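Local coordinates for nisin immunity protein (Lactococcus lactis subsp. lactis, PDB 5XHB) that takes part, as a membrane-attached lipoprotein of the producing bacterium, in immunity against exogenously supplied nisin, at residues Asn137-Ser142 against Glu209-Glu214; Tyr17-Tyr22 against Leu95-Lys100; Asn74-Ser79 against Asp89-Ile94; Asn127-Ile132 against Glu160-Asp165. One frame throughout, in Å; residues are numbered along the deposited sequence.

Interaction 1 of 4, residues Asn137-Ser142 against Glu209-Glu214; sequences NIYSIS and EAFAVE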
# COMPACT_ATOMS: atom_id res chain seq x y z
N ASN A 137 1.37 7.89 6.21
CA ASN A 137 2.14 8.81 5.39
C ASN A 137 1.24 9.92 4.84
O ASN A 137 0.02 9.81 4.84
CB ASN A 137 2.80 8.07 4.22
CG ASN A 137 3.69 6.92 4.67
OD1 ASN A 137 4.47 7.07 5.60
ND2 ASN A 137 3.56 5.78 4.00
N ILE A 138 1.87 10.99 4.36
CA ILE A 138 1.15 12.11 3.77
C ILE A 138 1.56 12.21 2.32
O ILE A 138 2.73 12.05 1.99
CB ILE A 138 1.46 13.44 4.52
CG1 ILE A 138 1.13 13.27 6.00
CG2 ILE A 138 0.68 14.60 3.91
CD1 ILE A 138 0.85 14.58 6.72
N TYR A 139 0.58 12.44 1.45
CA TYR A 139 0.79 12.44 0.01
C TYR A 139 0.36 13.76 -0.56
O TYR A 139 -0.71 14.26 -0.24
CB TYR A 139 -0.01 11.30 -0.66
CG TYR A 139 0.56 9.97 -0.26
CD1 TYR A 139 0.21 9.39 0.95
CD2 TYR A 139 1.46 9.30 -1.09
CE1 TYR A 139 0.75 8.18 1.34
CE2 TYR A 139 2.01 8.08 -0.71
CZ TYR A 139 1.65 7.53 0.51
OH TYR A 139 2.19 6.33 0.92
N SER A 140 1.19 14.33 -1.42
CA SER A 140 0.86 15.58 -2.08
C SER A 140 0.21 15.33 -3.43
O SER A 140 0.78 14.61 -4.25
CB SER A 140 2.11 16.44 -2.24
OG SER A 140 1.80 17.60 -2.98
N ILE A 141 -0.98 15.90 -3.65
CA ILE A 141 -1.69 15.80 -4.93
C ILE A 141 -1.13 16.84 -5.88
O ILE A 141 -1.29 18.04 -5.67
CB ILE A 141 -3.20 16.03 -4.75
CG1 ILE A 141 -3.78 15.02 -3.75
CG2 ILE A 141 -3.94 15.94 -6.09
CD1 ILE A 141 -5.20 15.38 -3.29
N SER A 142 -0.46 16.37 -6.93
CA SER A 142 0.22 17.26 -7.86
C SER A 142 -0.72 17.77 -8.95
O SER A 142 -1.90 17.42 -8.99
CB SER A 142 1.40 16.54 -8.50
OG SER A 142 0.91 15.55 -9.39
N GLU A 209 4.02 4.12 -2.59
CA GLU A 209 4.85 4.98 -3.43
C GLU A 209 4.05 6.14 -4.01
O GLU A 209 4.44 7.31 -3.91
CB GLU A 209 5.45 4.22 -4.62
CG GLU A 209 6.41 3.07 -4.35
CD GLU A 209 6.71 2.33 -5.65
OE1 GLU A 209 7.17 3.00 -6.61
OE2 GLU A 209 6.45 1.11 -5.74
N ALA A 210 2.93 5.80 -4.65
CA ALA A 210 2.11 6.79 -5.34
C ALA A 210 0.75 6.21 -5.65
O ALA A 210 0.58 4.99 -5.72
CB ALA A 210 2.77 7.24 -6.64
N PHE A 211 -0.22 7.09 -5.83
CA PHE A 211 -1.51 6.66 -6.34
C PHE A 211 -2.16 7.79 -7.11
O PHE A 211 -1.61 8.90 -7.16
CB PHE A 211 -2.42 6.16 -5.21
CG PHE A 211 -2.51 7.11 -4.03
CD1 PHE A 211 -3.48 8.09 -3.99
CD2 PHE A 211 -1.63 6.99 -2.96
CE1 PHE A 211 -3.57 8.96 -2.90
CE2 PHE A 211 -1.70 7.85 -1.88
CZ PHE A 211 -2.67 8.84 -1.85
N ALA A 212 -3.30 7.51 -7.74
CA ALA A 212 -3.98 8.51 -8.55
C ALA A 212 -5.26 8.99 -7.87
O ALA A 212 -6.03 8.18 -7.35
CB ALA A 212 -4.30 7.95 -9.93
N VAL A 213 -5.47 10.30 -7.84
CA VAL A 213 -6.69 10.84 -7.23
C VAL A 213 -7.44 11.65 -8.27
O VAL A 213 -6.87 12.52 -8.91
CB VAL A 213 -6.38 11.75 -6.02
CG1 VAL A 213 -7.69 12.09 -5.26
CG2 VAL A 213 -5.38 11.08 -5.10
N GLU A 214 -8.73 11.34 -8.43
CA GLU A 214 -9.59 12.11 -9.31
C GLU A 214 -9.90 13.47 -8.68
O GLU A 214 -10.51 13.53 -7.60
CB GLU A 214 -10.88 11.32 -9.58
CG GLU A 214 -11.56 11.65 -10.88
CD GLU A 214 -12.66 10.64 -11.22
OE1 GLU A 214 -13.19 9.96 -10.30
OE2 GLU A 214 -12.99 10.54 -12.42
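Ile141 and Val213 bring their backbones together over an intervening strand of an antiparallel sheet, strand 218-224, with 7.4 Å between the CA of Ile141 and the CA of Val213. The strands are therefore second neighbours, running in broadly the same sense but well inclined to each other. So short a distance implies strong curvature, which lets side chains meet over the strand between, here within the Spa1 C-terminal domain. Its centre is the meeting of two rings. Phe211 presents its CE2 corner to one face of Tyr139, 3.4 Å above the plane and off toward the rim, and the closest approach is Tyr139 CG to Phe211 CE2 at 3.5 Å. With the planes inclined at 55° the pair is oblique, neither a stack nor a T-shape. Phe211 reaches this place because its CG is wedged between the backbone N and the carbonyl carbon (chi1 49°), which brings the ring closer to Tyr139 than its CB direction alone would suggest. Phe122 meets the same phenyl ring edge-to-face, so it is held from more than one direction. The phenol oxygen of Tyr139 hydrogen-bonds to the backbone O of Thr208, and Asn137 ND2 adds a weak bond. Further along, Ile141 and Val213 make a looser apolar contact, with Ile132 beside both; Ile141 CG1 lies 4.5 Å from Val213 CG2.

Interaction 2 of 4, residues Tyr17-Tyr22 against Leu95-Lys100; sequences YTNFIY and LPESDK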
# COMPACT_ATOMS: atom_id res chain seq x y z
N TYR A 17 10.74 -6.90 4.16
CA TYR A 17 10.07 -8.10 4.65
C TYR A 17 8.97 -8.58 3.68
O TYR A 17 8.25 -9.52 4.00
CB TYR A 17 9.48 -7.89 6.06
CG TYR A 17 8.52 -6.74 6.16
CD1 TYR A 17 8.98 -5.46 6.42
CD2 TYR A 17 7.16 -6.94 6.00
CE1 TYR A 17 8.10 -4.40 6.52
CE2 TYR A 17 6.27 -5.88 6.08
CZ TYR A 17 6.75 -4.61 6.34
OH TYR A 17 5.87 -3.55 6.43
N THR A 18 8.86 -7.97 2.50
CA THR A 18 7.82 -8.40 1.56
C THR A 18 8.34 -8.77 0.16
O THR A 18 7.74 -9.59 -0.54
CB THR A 18 6.71 -7.34 1.38
OG1 THR A 18 7.26 -6.13 0.84
CG2 THR A 18 6.02 -7.03 2.71
N ASN A 19 9.44 -8.16 -0.26
CA ASN A 19 9.88 -8.32 -1.64
C ASN A 19 11.02 -9.34 -1.77
O ASN A 19 12.04 -9.26 -1.07
CB ASN A 19 10.31 -6.97 -2.23
CG ASN A 19 9.20 -5.94 -2.19
OD1 ASN A 19 8.04 -6.26 -1.99
ND2 ASN A 19 9.56 -4.68 -2.38
N PHE A 20 10.85 -10.30 -2.67
CA PHE A 20 11.84 -11.36 -2.78
C PHE A 20 11.94 -11.93 -4.18
O PHE A 20 11.12 -11.67 -5.06
CB PHE A 20 11.52 -12.48 -1.78
CG PHE A 20 10.24 -13.23 -2.07
CD1 PHE A 20 9.01 -12.74 -1.63
CD2 PHE A 20 10.27 -14.44 -2.75
CE1 PHE A 20 7.84 -13.43 -1.87
CE2 PHE A 20 9.11 -15.14 -3.01
CZ PHE A 20 7.87 -14.63 -2.57
N ILE A 21 12.98 -12.74 -4.37
CA ILE A 21 13.17 -13.43 -5.63
C ILE A 21 13.14 -14.93 -5.37
O ILE A 21 13.74 -15.42 -4.42
CB ILE A 21 14.49 -13.03 -6.29
CG1 ILE A 21 14.49 -11.53 -6.57
CG2 ILE A 21 14.70 -13.82 -7.56
CD1 ILE A 21 15.84 -10.98 -6.99
N TYR A 22 12.42 -15.65 -6.22
CA TYR A 22 12.36 -17.10 -6.10
C TYR A 22 12.38 -17.71 -7.50
O TYR A 22 11.58 -17.34 -8.35
CB TYR A 22 11.11 -17.52 -5.32
CG TYR A 22 10.63 -18.91 -5.65
CD1 TYR A 22 11.49 -19.99 -5.58
CD2 TYR A 22 9.31 -19.14 -6.02
CE1 TYR A 22 11.07 -21.26 -5.90
CE2 TYR A 22 8.87 -20.41 -6.33
CZ TYR A 22 9.75 -21.47 -6.27
OH TYR A 22 9.33 -22.74 -6.57
N LEU A 95 2.46 -12.81 -4.93
CA LEU A 95 2.13 -12.41 -6.30
C LEU A 95 3.37 -11.89 -6.99
O LEU A 95 4.28 -11.40 -6.33
CB LEU A 95 1.03 -11.33 -6.30
CG LEU A 95 -0.41 -11.73 -5.97
CD1 LEU A 95 -1.33 -10.50 -5.91
CD2 LEU A 95 -0.96 -12.77 -6.97
N PRO A 96 3.42 -11.96 -8.33
CA PRO A 96 4.51 -11.32 -9.07
C PRO A 96 4.52 -9.82 -8.80
O PRO A 96 3.47 -9.24 -8.51
CB PRO A 96 4.18 -11.60 -10.55
CG PRO A 96 3.08 -12.63 -10.54
CD PRO A 96 2.40 -12.57 -9.21
N GLU A 97 5.68 -9.19 -8.89
CA GLU A 97 5.81 -7.76 -8.66
C GLU A 97 5.04 -6.93 -9.69
O GLU A 97 4.75 -5.76 -9.45
CB GLU A 97 7.29 -7.34 -8.67
CG GLU A 97 8.08 -7.85 -7.47
CD GLU A 97 7.78 -7.07 -6.19
OE1 GLU A 97 6.82 -6.29 -6.17
OE2 GLU A 97 8.53 -7.23 -5.20
N SER A 98 4.70 -7.54 -10.82
CA SER A 98 3.84 -6.87 -11.79
C SER A 98 2.48 -6.48 -11.20
O SER A 98 1.78 -5.62 -11.74
CB SER A 98 3.64 -7.76 -13.02
OG SER A 98 2.89 -8.90 -12.67
N ASP A 99 2.12 -7.12 -10.08
CA ASP A 99 0.87 -6.85 -9.40
C ASP A 99 0.98 -5.84 -8.23
O ASP A 99 -0.00 -5.62 -7.51
CB ASP A 99 0.26 -8.15 -8.86
CG ASP A 99 -0.21 -9.09 -9.95
OD1 ASP A 99 -0.49 -8.62 -11.07
OD2 ASP A 99 -0.33 -10.31 -9.69
N LYS A 100 2.15 -5.26 -8.01
CA LYS A 100 2.33 -4.35 -6.88
C LYS A 100 1.37 -3.18 -7.04
O LYS A 100 1.10 -2.74 -8.15
CB LYS A 100 3.77 -3.85 -6.77
CG LYS A 100 4.25 -3.03 -7.93
CD LYS A 100 5.55 -2.28 -7.61
CE LYS A 100 6.70 -3.21 -7.34
NZ LYS A 100 7.95 -2.46 -6.97
O HOH W 1 6.35 -4.95 -3.67
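Asn19 and Glu97 meet at the protein surface through polar groups that do not bond directly. Glu97 OE2 stands over one face of the Asn19 amide, 3.3 Å from Asn19 CG, with the carboxylate and amide planes 81° apart. Because the nearest polar atoms, Asn19 OD1 and Glu97 OE2, are both acceptors, their 3.4 Å separation is no hydrogen bond. A water bridges the two groups through the other carboxylate oxygen, donating to Asn19 OD1 at 2.7 Å and to Glu97 OE1 at 2.9 Å. In the next shell, Thr18 OG1 donates to Asn19 OD1 from the other face of the amide, so two donors grip that oxygen, while Ser16 OG bonds the backbone N of Asn19. Glu97 heads a short 3-10 turn in which Lys100 N bonds to Glu97 O, and a bend at chi2 (-75°) turns the carboxylate over the Asn19 amide. Strand 25-33 lies between the two strands in the N-terminal sheet, and its Phe28 touches both side chains. The contact thus joins strand 19-22 to the turn that follows strand 90-96. The electron-poor amide carbon beneath OE2 may partly offset the repulsion between the oxygens, and the water probably relieves more of it.

Interaction 3 of 4, residues Asn74-Ser79 against Asp89-Ile94; sequences NIYEAS and DRYYKI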
# COMPACT_ATOMS: atom_id res chain seq x y z
N ASN A 74 8.54 -21.47 4.25
CA ASN A 74 8.08 -22.27 3.11
C ASN A 74 7.13 -21.55 2.18
O ASN A 74 6.41 -20.65 2.58
CB ASN A 74 7.42 -23.55 3.59
CG ASN A 74 8.31 -24.33 4.53
OD1 ASN A 74 9.53 -24.27 4.43
ND2 ASN A 74 7.70 -25.06 5.45
N ILE A 75 7.15 -21.98 0.92
CA ILE A 75 6.16 -21.58 -0.07
C ILE A 75 5.30 -22.79 -0.38
O ILE A 75 5.82 -23.89 -0.58
CB ILE A 75 6.83 -21.06 -1.37
CG1 ILE A 75 7.61 -19.78 -1.07
CG2 ILE A 75 5.78 -20.80 -2.46
CD1 ILE A 75 8.15 -19.08 -2.28
N TYR A 76 3.98 -22.58 -0.38
CA TYR A 76 3.00 -23.63 -0.64
C TYR A 76 2.15 -23.33 -1.86
O TYR A 76 1.95 -22.17 -2.22
CB TYR A 76 2.05 -23.78 0.55
CG TYR A 76 2.73 -24.08 1.84
CD1 TYR A 76 3.31 -23.07 2.59
CD2 TYR A 76 2.79 -25.38 2.32
CE1 TYR A 76 3.94 -23.35 3.78
CE2 TYR A 76 3.42 -25.66 3.51
CZ TYR A 76 3.99 -24.65 4.24
OH TYR A 76 4.62 -24.92 5.43
N GLU A 77 1.61 -24.37 -2.48
CA GLU A 77 0.57 -24.15 -3.47
C GLU A 77 -0.78 -24.22 -2.79
O GLU A 77 -1.05 -25.14 -2.01
CB GLU A 77 0.67 -25.17 -4.61
CG GLU A 77 -0.33 -24.89 -5.73
CD GLU A 77 -0.21 -25.86 -6.88
OE1 GLU A 77 0.50 -26.88 -6.73
OE2 GLU A 77 -0.83 -25.61 -7.94
N ALA A 78 -1.65 -23.23 -3.06
CA ALA A 78 -2.99 -23.23 -2.49
C ALA A 78 -3.98 -23.98 -3.40
O ALA A 78 -3.64 -24.37 -4.51
CB ALA A 78 -3.46 -21.80 -2.25
N SER A 79 -5.21 -24.16 -2.93
CA SER A 79 -6.17 -24.98 -3.67
C SER A 79 -6.61 -24.35 -4.99
O SER A 79 -7.15 -25.05 -5.85
CB SER A 79 -7.40 -25.26 -2.79
OG SER A 79 -8.06 -24.06 -2.44
N ASP A 89 2.02 -17.77 12.18
CA ASP A 89 1.03 -18.84 12.26
C ASP A 89 -0.00 -18.79 11.13
O ASP A 89 -1.02 -19.48 11.19
CB ASP A 89 0.29 -18.80 13.61
CG ASP A 89 -0.47 -17.50 13.81
OD1 ASP A 89 -0.02 -16.45 13.29
OD2 ASP A 89 -1.53 -17.52 14.47
N ARG A 90 0.26 -18.00 10.09
CA ARG A 90 -0.69 -17.85 9.00
C ARG A 90 -0.05 -18.14 7.65
O ARG A 90 1.13 -18.49 7.58
CB ARG A 90 -1.28 -16.44 8.98
CG ARG A 90 -2.14 -16.13 10.19
CD ARG A 90 -2.02 -14.66 10.54
NE ARG A 90 -3.02 -14.23 11.51
CZ ARG A 90 -3.52 -13.00 11.57
NH1 ARG A 90 -3.11 -12.08 10.70
NH2 ARG A 90 -4.43 -12.69 12.48
N TYR A 91 -0.84 -18.00 6.60
CA TYR A 91 -0.38 -18.14 5.22
C TYR A 91 -0.84 -16.94 4.41
O TYR A 91 -2.00 -16.53 4.52
CB TYR A 91 -0.92 -19.41 4.58
CG TYR A 91 -0.57 -20.68 5.35
CD1 TYR A 91 -1.36 -21.10 6.41
CD2 TYR A 91 0.52 -21.45 4.98
CE1 TYR A 91 -1.06 -22.25 7.10
CE2 TYR A 91 0.83 -22.61 5.67
CZ TYR A 91 0.03 -23.01 6.73
OH TYR A 91 0.33 -24.16 7.42
N TYR A 92 0.05 -16.37 3.61
CA TYR A 92 -0.32 -15.21 2.82
C TYR A 92 0.06 -15.43 1.38
O TYR A 92 1.15 -15.92 1.08
CB TYR A 92 0.35 -13.95 3.38
CG TYR A 92 -0.30 -13.44 4.64
CD1 TYR A 92 0.12 -13.87 5.89
CD2 TYR A 92 -1.35 -12.52 4.58
CE1 TYR A 92 -0.49 -13.42 7.04
CE2 TYR A 92 -1.96 -12.06 5.72
CZ TYR A 92 -1.52 -12.51 6.95
OH TYR A 92 -2.13 -12.05 8.10
N LYS A 93 -0.86 -15.08 0.48
CA LYS A 93 -0.63 -15.23 -0.95
C LYS A 93 0.58 -14.43 -1.38
O LYS A 93 0.82 -13.35 -0.84
CB LYS A 93 -1.87 -14.77 -1.74
CG LYS A 93 -1.82 -15.04 -3.25
CD LYS A 93 -3.07 -14.47 -3.98
CE LYS A 93 -4.35 -15.18 -3.60
NZ LYS A 93 -5.60 -14.55 -4.18
N ILE A 94 1.35 -14.96 -2.32
CA ILE A 94 2.42 -14.20 -2.94
C ILE A 94 2.01 -13.93 -4.39
O ILE A 94 1.28 -14.73 -4.99
CB ILE A 94 3.79 -14.92 -2.89
CG1 ILE A 94 3.75 -16.26 -3.64
CG2 ILE A 94 4.29 -15.06 -1.44
CD1 ILE A 94 5.12 -16.83 -3.95
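Tyr76 offers one face of its ring to the edge of Tyr91, a T-shaped pair with the planes at 83° and the centroids 5.3 Å apart. Tyr91 CE2 stands 3.7 Å above the Tyr76 plane, displaced toward the rim, and in return Tyr76 CE1 lies in the plane of the Tyr91 ring, at its edge. This is a meeting of second-neighbour strands in the eight-stranded antiparallel sheet: strand 83-87 runs between 67-78 and 90-96, and the bending of the sheet lets the aromatic side chains touch over it. Both rings also rest on Val39 of strand 39-53. In Tyr76, CG lies opposite the carbonyl carbon, beside the backbone N (chi1 -57°), a torsion that brings the ring face to the Tyr91 edge. The phenol of Tyr76 is held by its own strand: Asn74 ND2 donates to Tyr76 OH at 3.1 Å, almost straight and in the amide plane, while Asn74 OD1 accepts from Phe46 N. That bond would restrain the position of the phenol end of the ring. On the other face of strand 67-78, the buried Ile75 meets Ile94; the two side chains cross at about a right angle, and Ile75 CD1 lies 4.1 Å from Ile94 CD1.

Interaction 4 of 4, residues Asn127-Ile132 against Glu160-Asp165; sequences NDSRKI and EVRVFD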
# COMPACT_ATOMS: atom_id res chain seq x y z
N ASN A 127 -5.47 19.36 7.54
CA ASN A 127 -4.79 20.65 7.60
C ASN A 127 -4.50 21.26 6.24
O ASN A 127 -4.47 22.48 6.10
CB ASN A 127 -3.49 20.50 8.39
CG ASN A 127 -3.74 20.01 9.81
OD1 ASN A 127 -3.19 18.99 10.23
ND2 ASN A 127 -4.59 20.72 10.54
N ASP A 128 -4.29 20.41 5.24
CA ASP A 128 -4.00 20.87 3.88
C ASP A 128 -4.82 20.04 2.91
O ASP A 128 -4.56 18.85 2.74
CB ASP A 128 -2.50 20.77 3.58
CG ASP A 128 -2.12 21.35 2.23
OD1 ASP A 128 -3.00 21.68 1.41
OD2 ASP A 128 -0.91 21.45 1.95
N SER A 129 -5.80 20.66 2.26
CA SER A 129 -6.70 19.93 1.38
C SER A 129 -6.01 19.39 0.12
O SER A 129 -6.59 18.58 -0.60
CB SER A 129 -7.87 20.83 0.97
OG SER A 129 -8.64 21.17 2.10
N ARG A 130 -4.79 19.84 -0.15
CA ARG A 130 -4.08 19.38 -1.33
C ARG A 130 -3.28 18.13 -1.01
O ARG A 130 -2.48 17.67 -1.81
CB ARG A 130 -3.16 20.47 -1.88
CG ARG A 130 -3.90 21.78 -2.21
CD ARG A 130 -2.98 23.00 -2.12
NE ARG A 130 -2.28 23.07 -0.84
CZ ARG A 130 -1.35 23.97 -0.54
NH1 ARG A 130 -1.02 24.91 -1.42
NH2 ARG A 130 -0.76 23.96 0.65
N LYS A 131 -3.51 17.57 0.18
CA LYS A 131 -2.79 16.39 0.63
C LYS A 131 -3.73 15.29 1.07
O LYS A 131 -4.85 15.55 1.51
CB LYS A 131 -1.83 16.74 1.78
CG LYS A 131 -0.62 17.55 1.32
CD LYS A 131 0.32 17.90 2.48
CE LYS A 131 1.55 18.64 1.97
NZ LYS A 131 2.50 18.98 3.08
N ILE A 132 -3.26 14.05 0.95
CA ILE A 132 -4.02 12.89 1.36
C ILE A 132 -3.21 12.06 2.33
O ILE A 132 -2.00 11.86 2.13
CB ILE A 132 -4.42 12.03 0.14
CG1 ILE A 132 -5.51 12.77 -0.64
CG2 ILE A 132 -4.94 10.66 0.58
CD1 ILE A 132 -6.01 12.01 -1.81
N GLU A 160 -15.94 13.76 -2.19
CA GLU A 160 -15.85 14.81 -1.20
C GLU A 160 -15.63 16.11 -1.91
O GLU A 160 -15.28 16.13 -3.08
CB GLU A 160 -14.69 14.58 -0.21
CG GLU A 160 -14.91 13.46 0.76
CD GLU A 160 -15.80 13.87 1.89
OE1 GLU A 160 -15.75 15.07 2.25
OE2 GLU A 160 -16.53 13.02 2.42
N VAL A 161 -15.84 17.19 -1.17
CA VAL A 161 -15.60 18.53 -1.65
C VAL A 161 -14.75 19.26 -0.63
O VAL A 161 -14.98 19.12 0.58
CB VAL A 161 -16.91 19.31 -1.87
CG1 VAL A 161 -16.59 20.74 -2.27
CG2 VAL A 161 -17.81 18.62 -2.91
N ARG A 162 -13.77 20.02 -1.10
CA ARG A 162 -13.08 20.98 -0.24
C ARG A 162 -13.03 22.30 -0.97
O ARG A 162 -12.72 22.36 -2.15
CB ARG A 162 -11.66 20.52 0.13
CG ARG A 162 -11.56 19.24 0.96
CD ARG A 162 -12.12 19.45 2.38
NE ARG A 162 -11.99 18.25 3.20
CZ ARG A 162 -12.88 17.25 3.21
NH1 ARG A 162 -13.95 17.30 2.43
NH2 ARG A 162 -12.68 16.20 3.99
N VAL A 163 -13.35 23.37 -0.25
CA VAL A 163 -13.12 24.72 -0.70
C VAL A 163 -12.04 25.26 0.21
O VAL A 163 -12.21 25.25 1.44
CB VAL A 163 -14.39 25.59 -0.60
CG1 VAL A 163 -14.08 27.04 -0.94
CG2 VAL A 163 -15.50 25.02 -1.50
N PHE A 164 -10.94 25.72 -0.35
CA PHE A 164 -9.79 26.02 0.49
C PHE A 164 -9.07 27.25 0.00
O PHE A 164 -9.23 27.65 -1.13
CB PHE A 164 -8.82 24.82 0.58
CG PHE A 164 -8.37 24.28 -0.75
CD1 PHE A 164 -7.27 24.83 -1.41
CD2 PHE A 164 -9.03 23.21 -1.34
CE1 PHE A 164 -6.84 24.32 -2.64
CE2 PHE A 164 -8.61 22.69 -2.57
CZ PHE A 164 -7.52 23.25 -3.22
N ASP A 165 -8.30 27.86 0.90
CA ASP A 165 -7.45 28.97 0.53
C ASP A 165 -6.48 28.52 -0.54
O ASP A 165 -5.76 27.55 -0.35
CB ASP A 165 -6.68 29.49 1.75
CG ASP A 165 -5.94 30.77 1.47
OD1 ASP A 165 -5.00 30.75 0.64
OD2 ASP A 165 -6.30 31.81 2.07
O HOH W 2 -9.14 19.24 4.13
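A type I beta turn from Asp128 to Lys131, with an Asx turn at its start, sets Ser129 and Arg130 against strand 160-165. Ser129 CB presses on the Phe164 ring, 3.5 Å from Phe164 CD2, in an oblique approach that is neither over the face nor at the edge. At the far end of the ring, Arg130 CG lies 3.9 Å from Phe164 CE1, so that the turn lies along one side of the phenyl, from CD2 to CE1, while Trp194 meets it edge-to-face. In Phe164, CG sits between the backbone N and the carbonyl carbon (chi1 53°), which directs the ring to Ser129 and Arg130. Two residues earlier in the strand, the aliphatic part of Arg162 runs past the hydroxyl, with its CB 3.7 Å from Ser129 OG, and a water spans the gap between Ser129 OG and Arg162 NE. In the seven-stranded antiparallel sheet of the Spa1 C-terminal domain, strand 151-165 is an outermost strand, while the turn leads into strand 131-134, near the other margin; the contact thus brings distant parts of the sheet order together. Each arginine is also held within its own segment. Arg130 grips the Asp128 carboxylate side-on: Arg130 NE meets the syn lone pair of Asp128 OD1 at 2.7 Å, and Arg130 NH2 reaches Asp128 OD2 at 2.8 Å from above the carboxylate plane. The backbone N of Arg130 also donates to Asp128 OD1, closing the Asx turn. Arg162 NH1 divides its hydrogens between Glu160 OE1, 2.9 Å away and nearly straight, and the carbonyl O of Val161.

How the interactions relate
From the N terminus, residues 17-22 open interaction 2, which closes only at 95-100; within that long loop lies interaction 3, joining 74-79 to 89-94. Both use strand 90-96 of the eight-stranded sheet, and they touch where Phe20 packs on Ile75 and Ile94. The chain then enters the second sheet, where 127-132 begins interaction 4 and 137-142 begins interaction 1 before 160-165 ends the former and 209-214 the latter, so these two cross. Neighbouring strands link them, with Tyr139 N probably hydrogen-bonded to Ile132 O. Between the sheets, Lys100 of interaction 2 packs on Glu209 of interaction 1, whereas interactions 3 and 4 stay about 23 Å apart at their nearest atoms.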